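Local coordinates for endonuclease IV (Thermus thermophilus, PDB 3AAM), which cleaves phosphodiester bonds at apurinic or apyrimidinic sites in DNA as a metal-dependent endonuclease of base excision repair, at residues 201-213 / 219-231. Numbering follows the deposited sequence.
With MN (manganese (II) ion), chain B.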
ATOM      1  N   PRO A 201      -5.138   4.234  -7.070  1.00  7.49           N
ATOM      2  CA  PRO A 201      -6.058   3.115  -6.850  1.00  7.89           C
ATOM      3  C   PRO A 201      -6.157   2.557  -5.439  1.00  8.67           C
ATOM      4  O   PRO A 201      -7.168   1.953  -5.075  1.00  9.46           O
ATOM      5  CB  PRO A 201      -5.557   2.071  -7.843  1.00  7.34           C
ATOM      6  CG  PRO A 201      -4.080   2.304  -7.842  1.00  7.90           C
ATOM      7  CD  PRO A 201      -3.989   3.816  -7.896  1.00  6.54           C
ATOM      8  N   VAL A 202      -5.114   2.758  -4.646  1.00  7.95           N
ATOM      9  CA  VAL A 202      -5.086   2.240  -3.290  1.00  7.79           C
ATOM     10  C   VAL A 202      -4.685   3.303  -2.285  1.00  7.70           C
ATOM     11  O   VAL A 202      -3.799   4.119  -2.541  1.00  7.82           O
ATOM     12  CB  VAL A 202      -4.089   1.059  -3.170  1.00  6.87           C
ATOM     13  CG1 VAL A 202      -4.086   0.524  -1.748  1.00  8.77           C
ATOM     14  CG2 VAL A 202      -4.453  -0.038  -4.160  1.00  6.96           C
ATOM     15  N   VAL A 203      -5.352   3.282  -1.138  1.00  6.86           N
ATOM     16  CA  VAL A 203      -5.065   4.218  -0.068  1.00  6.67           C
ATOM     17  C   VAL A 203      -4.699   3.446   1.195  1.00  7.06           C
ATOM     18  O   VAL A 203      -5.420   2.526   1.592  1.00  6.51           O
ATOM     19  CB  VAL A 203      -6.299   5.100   0.268  1.00  4.48           C
ATOM     20  CG1 VAL A 203      -5.989   5.977   1.484  1.00  7.15           C
ATOM     21  CG2 VAL A 203      -6.686   5.960  -0.930  1.00  6.82           C
ATOM     22  N   HIS A 204      -3.564   3.782   1.798  1.00  6.23           N
ATOM     23  CA  HIS A 204      -3.188   3.163   3.068  1.00  5.62           C
ATOM     24  C   HIS A 204      -3.754   4.171   4.064  1.00  5.54           C
ATOM     25  O   HIS A 204      -3.140   5.207   4.343  1.00  6.08           O
ATOM     26  CB  HIS A 204      -1.665   3.049   3.217  1.00  5.14           C
ATOM     27  CG  HIS A 204      -1.061   1.911   2.452  1.00  6.42           C
ATOM     28  ND1 HIS A 204      -1.766   0.773   2.118  1.00  9.25           N
ATOM     29  CD2 HIS A 204       0.200   1.719   1.997  1.00  4.88           C
ATOM     30  CE1 HIS A 204      -0.964  -0.069   1.488  1.00  7.37           C
ATOM     31  NE2 HIS A 204       0.235   0.481   1.402  1.00 10.47           N
ATOM     32  N   LEU A 205      -4.951   3.868   4.564  1.00  4.88           N
ATOM     33  CA  LEU A 205      -5.683   4.737   5.475  1.00  5.85           C
ATOM     34  C   LEU A 205      -5.234   4.596   6.923  1.00  6.60           C
ATOM     35  O   LEU A 205      -6.013   4.237   7.804  1.00  8.09           O
ATOM     36  CB  LEU A 205      -7.184   4.444   5.355  1.00  7.76           C
ATOM     37  CG  LEU A 205      -8.154   5.525   5.840  1.00  6.41           C
ATOM     38  CD1 LEU A 205      -8.108   6.726   4.893  1.00  7.92           C
ATOM     39  CD2 LEU A 205      -9.559   4.955   5.894  1.00  6.73           C
ATOM     40  N   ASN A 206      -3.962   4.887   7.150  1.00  5.52           N
ATOM     41  CA  ASN A 206      -3.366   4.809   8.475  1.00  5.71           C
ATOM     42  C   ASN A 206      -3.553   6.091   9.275  1.00  6.72           C
ATOM     43  O   ASN A 206      -3.423   7.186   8.729  1.00  7.15           O
ATOM     44  CB  ASN A 206      -1.861   4.550   8.344  1.00  4.54           C
ATOM     45  CG  ASN A 206      -1.553   3.214   7.708  1.00  6.04           C
ATOM     46  OD1 ASN A 206      -0.730   3.118   6.794  1.00  8.12           O
ATOM     47  ND2 ASN A 206      -2.206   2.175   8.191  1.00  6.13           N
ATOM     48  N   ASP A 207      -3.871   5.970  10.561  1.00  7.24           N
ATOM     49  CA  ASP A 207      -3.965   7.171  11.370  1.00  6.75           C
ATOM     50  C   ASP A 207      -2.511   7.376  11.795  1.00  8.27           C
ATOM     51  O   ASP A 207      -1.661   6.524  11.526  1.00  7.68           O
ATOM     52  CB  ASP A 207      -4.870   6.997  12.588  1.00  7.39           C
ATOM     53  CG  ASP A 207      -5.336   8.335  13.154  1.00 10.11           C
ATOM     54  OD1 ASP A 207      -4.577   9.326  13.044  1.00 10.08           O
ATOM     55  OD2 ASP A 207      -6.452   8.401  13.718  1.00 10.25           O
ATOM     56  N   SER A 208      -2.225   8.483  12.463  1.00  8.42           N
ATOM     57  CA  SER A 208      -0.856   8.804  12.840  1.00  9.14           C
ATOM     58  C   SER A 208      -0.620   9.102  14.313  1.00  9.38           C
ATOM     59  O   SER A 208      -1.400   9.809  14.945  1.00 10.32           O
ATOM     60  CB  SER A 208      -0.403  10.005  12.000  1.00 10.71           C
ATOM     61  OG  SER A 208       0.849  10.523  12.409  1.00 12.14           O
ATOM     62  N   VAL A 209       0.468   8.555  14.850  1.00 10.65           N
ATOM     63  CA  VAL A 209       0.841   8.805  16.236  1.00 11.32           C
ATOM     64  C   VAL A 209       1.549  10.158  16.241  1.00 12.03           C
ATOM     65  O   VAL A 209       1.390  10.954  17.168  1.00 13.41           O
ATOM     66  CB  VAL A 209       1.807   7.718  16.772  1.00 10.84           C
ATOM     67  CG1 VAL A 209       2.363   8.132  18.133  1.00 10.40           C
ATOM     68  CG2 VAL A 209       1.082   6.391  16.892  1.00 12.63           C
ATOM     69  N   GLY A 210       2.322  10.413  15.188  1.00 12.29           N
ATOM     70  CA  GLY A 210       3.043  11.667  15.075  1.00 12.27           C
ATOM     71  C   GLY A 210       2.153  12.828  14.678  1.00 12.45           C
ATOM     72  O   GLY A 210       1.094  12.639  14.075  1.00 14.31           O
ATOM     73  N   GLY A 211       2.586  14.039  15.012  1.00 12.36           N
ATOM     74  CA  GLY A 211       1.811  15.220  14.689  1.00 13.39           C
ATOM     75  C   GLY A 211       2.059  15.762  13.294  1.00 12.84           C
ATOM     76  O   GLY A 211       2.923  15.270  12.565  1.00 13.50           O
ATOM     77  N   LEU A 212       1.300  16.793  12.934  1.00 12.70           N
ATOM     78  CA  LEU A 212       1.404  17.423  11.625  1.00 12.03           C
ATOM     79  C   LEU A 212       2.826  17.894  11.319  1.00 11.41           C
ATOM     80  O   LEU A 212       3.402  18.683  12.067  1.00 12.60           O
ATOM     81  CB  LEU A 212       0.437  18.609  11.545  1.00 12.30           C
ATOM     82  CG  LEU A 212       0.414  19.400  10.234  1.00 12.21           C
ATOM     83  CD1 LEU A 212      -0.010  18.492   9.092  1.00 15.13           C
ATOM     84  CD2 LEU A 212      -0.543  20.580  10.363  1.00 13.18           C
ATOM     85  N   GLY A 213       3.381  17.399  10.218  1.00 11.51           N
ATOM     86  CA  GLY A 213       4.725  17.771   9.810  1.00 12.32           C
ATOM     87  C   GLY A 213       5.843  17.320  10.735  1.00 13.67           C
ATOM     88  O   GLY A 213       6.960  17.829  10.651  1.00 16.49           O
ATOM     89  N   HIS A 219       2.126   4.431  12.461  1.00 11.23           N
ATOM     90  CA  HIS A 219       0.707   4.179  12.214  1.00  9.45           C
ATOM     91  C   HIS A 219      -0.089   3.968  13.496  1.00  9.76           C
ATOM     92  O   HIS A 219       0.437   3.480  14.495  1.00 10.89           O
ATOM     93  CB  HIS A 219       0.507   2.936  11.343  1.00  8.73           C
ATOM     94  CG  HIS A 219       1.301   2.930  10.074  1.00  9.40           C
ATOM     95  ND1 HIS A 219       1.316   1.845   9.223  1.00  9.51           N
ATOM     96  CD2 HIS A 219       2.121   3.853   9.520  1.00  9.64           C
ATOM     97  CE1 HIS A 219       2.113   2.099   8.201  1.00  9.64           C
ATOM     98  NE2 HIS A 219       2.615   3.311   8.359  1.00  8.12           N
ATOM     99  N   ALA A 220      -1.365   4.336  13.443  1.00  8.03           N
ATOM    100  CA  ALA A 220      -2.279   4.163  14.561  1.00  7.53           C
ATOM    101  C   ALA A 220      -3.605   3.647  14.011  1.00  7.20           C
ATOM    102  O   ALA A 220      -3.961   3.933  12.864  1.00  7.00           O
ATOM    103  CB  ALA A 220      -2.498   5.489  15.281  1.00  6.98           C
ATOM    104  N   HIS A 221      -4.318   2.875  14.827  1.00  7.43           N
ATOM    105  CA  HIS A 221      -5.617   2.326  14.443  1.00  6.73           C
ATOM    106  C   HIS A 221      -6.590   3.469  14.162  1.00  6.41           C
ATOM    107  O   HIS A 221      -6.346   4.616  14.544  1.00  7.00           O
ATOM    108  CB  HIS A 221      -6.196   1.467  15.572  1.00  7.33           C
ATOM    109  CG  HIS A 221      -5.361   0.277  15.928  1.00  7.75           C
ATOM    110  ND1 HIS A 221      -5.034  -0.705  15.019  1.00  6.05           N
ATOM    111  CD2 HIS A 221      -4.804  -0.100  17.104  1.00  8.71           C
ATOM    112  CE1 HIS A 221      -4.313  -1.636  15.618  1.00  6.23           C
ATOM    113  NE2 HIS A 221      -4.158  -1.292  16.885  1.00  8.50           N
ATOM    114  N   LEU A 222      -7.697   3.153  13.500  1.00  6.36           N
ATOM    115  CA  LEU A 222      -8.699   4.167  13.201  1.00  6.63           C
ATOM    116  C   LEU A 222      -9.200   4.790  14.503  1.00  8.51           C
ATOM    117  O   LEU A 222      -9.439   4.090  15.488  1.00  9.06           O
ATOM    118  CB  LEU A 222      -9.859   3.545  12.423  1.00  6.09           C
ATOM    119  CG  LEU A 222      -9.441   2.878  11.108  1.00  6.46           C
ATOM    120  CD1 LEU A 222     -10.657   2.244  10.456  1.00  8.12           C
ATOM    121  CD2 LEU A 222      -8.800   3.900  10.180  1.00  9.11           C
ATOM    122  N   LEU A 223      -9.335   6.113  14.491  1.00  9.75           N
ATOM    123  CA  LEU A 223      -9.787   6.897  15.644  1.00 10.22           C
ATOM    124  C   LEU A 223      -8.817   6.909  16.823  1.00 11.75           C
ATOM    125  O   LEU A 223      -9.112   7.509  17.855  1.00 14.69           O
ATOM    126  CB  LEU A 223     -11.163   6.416  16.128  1.00 11.05           C
ATOM    127  CG  LEU A 223     -12.337   6.580  15.155  1.00 11.81           C
ATOM    128  CD1 LEU A 223     -13.646   6.256  15.877  1.00 12.65           C
ATOM    129  CD2 LEU A 223     -12.376   8.001  14.620  1.00 14.67           C
ATOM    130  N   GLN A 224      -7.657   6.273  16.676  1.00  9.15           N
ATOM    131  CA  GLN A 224      -6.687   6.232  17.767  1.00  8.86           C
ATOM    132  C   GLN A 224      -5.455   7.110  17.556  1.00  9.00           C
ATOM    133  O   GLN A 224      -4.531   7.104  18.374  1.00 11.38           O
ATOM    134  CB  GLN A 224      -6.251   4.789  18.029  1.00  9.57           C
ATOM    135  CG  GLN A 224      -7.358   3.913  18.593  1.00 10.53           C
ATOM    136  CD  GLN A 224      -6.870   2.531  18.967  1.00 11.26           C
ATOM    137  OE1 GLN A 224      -5.678   2.327  19.200  1.00 11.40           O
ATOM    138  NE2 GLN A 224      -7.792   1.576  19.050  1.00 11.10           N
ATOM    139  N   GLY A 225      -5.452   7.870  16.466  1.00  9.09           N
ATOM    140  CA  GLY A 225      -4.329   8.739  16.170  1.00  9.09           C
ATOM    141  C   GLY A 225      -4.685  10.213  16.167  1.00  8.81           C
ATOM    142  O   GLY A 225      -5.740  10.609  16.658  1.00 10.45           O
ATOM    143  N   LYS A 226      -3.806  11.026  15.590  1.00  9.34           N
ATOM    144  CA  LYS A 226      -4.007  12.469  15.539  1.00  9.92           C
ATOM    145  C   LYS A 226      -4.880  12.948  14.385  1.00 10.84           C
ATOM    146  O   LYS A 226      -5.295  14.108  14.363  1.00 11.78           O
ATOM    147  CB  LYS A 226      -2.651  13.179  15.480  1.00 13.55           C
ATOM    148  CG  LYS A 226      -1.707  12.799  16.613  1.00 17.87           C
ATOM    149  CD  LYS A 226      -2.334  13.054  17.972  1.00 20.37           C
ATOM    150  CE  LYS A 226      -1.410  12.611  19.102  1.00 23.51           C
ATOM    151  NZ  LYS A 226      -2.090  12.675  20.429  1.00 24.77           N
ATOM    152  N   ILE A 227      -5.161  12.074  13.426  1.00  8.44           N
ATOM    153  CA  ILE A 227      -5.998  12.468  12.301  1.00  7.74           C
ATOM    154  C   ILE A 227      -7.466  12.261  12.660  1.00  8.69           C
ATOM    155  O   ILE A 227      -8.323  13.062  12.288  1.00 10.87           O
ATOM    156  CB  ILE A 227      -5.643  11.667  11.033  1.00  7.83           C
ATOM    157  CG1 ILE A 227      -4.157  11.862  10.716  1.00  8.75           C
ATOM    158  CG2 ILE A 227      -6.503  12.148   9.859  1.00  8.15           C
ATOM    159  CD1 ILE A 227      -3.636  11.006   9.574  1.00  8.26           C
ATOM    160  N   GLY A 228      -7.745  11.184  13.388  1.00  8.54           N
ATOM    161  CA  GLY A 228      -9.104  10.901  13.817  1.00 10.94           C
ATOM    162  C   GLY A 228     -10.149  10.828  12.720  1.00 11.01           C
ATOM    163  O   GLY A 228      -9.970  10.131  11.721  1.00 10.58           O
ATOM    164  N   GLU A 229     -11.249  11.554  12.906  1.00 12.84           N
ATOM    165  CA  GLU A 229     -12.329  11.548  11.930  1.00 13.03           C
ATOM    166  C   GLU A 229     -11.922  12.117  10.579  1.00 12.23           C
ATOM    167  O   GLU A 229     -12.681  12.040   9.613  1.00 11.57           O
ATOM    168  CB  GLU A 229     -13.546  12.293  12.487  1.00 15.09           C
ATOM    169  CG  GLU A 229     -14.163  11.619  13.709  1.00 18.44           C
ATOM    170  CD  GLU A 229     -14.815  10.280  13.394  1.00 18.73           C
ATOM    171  OE1 GLU A 229     -14.596   9.741  12.290  1.00 22.34           O
ATOM    172  OE2 GLU A 229     -15.545   9.758  14.263  1.00 20.34           O
ATOM    173  N   GLY A 230     -10.723  12.687  10.506  1.00 10.97           N
ATOM    174  CA  GLY A 230     -10.255  13.212   9.239  1.00  9.31           C
ATOM    175  C   GLY A 230     -10.188  12.071   8.236  1.00  7.85           C
ATOM    176  O   GLY A 230     -10.421  12.261   7.041  1.00  9.37           O
ATOM    177  N   LEU A 231      -9.870  10.875   8.726  1.00  6.78           N
ATOM    178  CA  LEU A 231      -9.788   9.705   7.860  1.00  6.69           C
ATOM    179  C   LEU A 231     -11.162   9.302   7.345  1.00  7.21           C
ATOM    180  O   LEU A 231     -11.279   8.695   6.281  1.00  7.50           O
ATOM    181  CB  LEU A 231      -9.145   8.523   8.595  1.00  6.71           C
ATOM    182  CG  LEU A 231      -7.671   8.692   8.964  1.00  7.28           C
ATOM    183  CD1 LEU A 231      -7.154   7.390   9.546  1.00  6.81           C
ATOM    184  CD2 LEU A 231      -6.862   9.077   7.727  1.00  7.01           C
TER
HETATM  185 MN    MN B 271       4.545   3.971   7.317  1.00 13.30          MN
HETATM  186  O   HOH W   1      -8.758   7.794  12.509  1.00  9.34           O
HETATM  187  O   HOH W   2       5.699   2.380   8.880  1.00 18.81           O
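The carboxylate of Asp207 reaches into the loop 225-228 and gathers backbone N-H groups on both oxygens. Asp207 OD1 takes Ile227 N at 2.8 Å on its syn lone pair and, on the anti side, Ser208 N from its own strand. Asp207 OD2 accepts Gly228 N at 3.1 Å on its syn side, 29° out of the carboxylate plane, a weak bond from Gly225 N, and a water that also bridges Leu223 N and Gly228 O. With CG of Asp207 turned anti to the backbone N (chi1 -161°), the carboxylate lies almost against Gly225, where a CB would clash with OD1. An asparagine here would probably leave one of these amide hydrogens facing an NH2 group and let the loop shift.

Backbone bonds add to this grip: Asp207 and Ala220 form an antiparallel hydrogen-bonded pair, and Lys226 N hydrogen-bonds to Ser208 O at 2.8 Å. This is a beta hairpin built on the end of barrel strand 202-208 of the TIM barrel, and it carries His219 to the metal site. There His219 NE2 binds manganese at 2.3 Å, alongside His172 and Asp217, while ND1 bonds to Glu248 O. The amide of Asn206 stacks over one face of that imidazole, the planes 17° apart.

Leu231 adds apolar contacts: its CD1 rests on Asp207 CA, and Leu231 CD2 meets Leu205 CD1 at 3.9 Å.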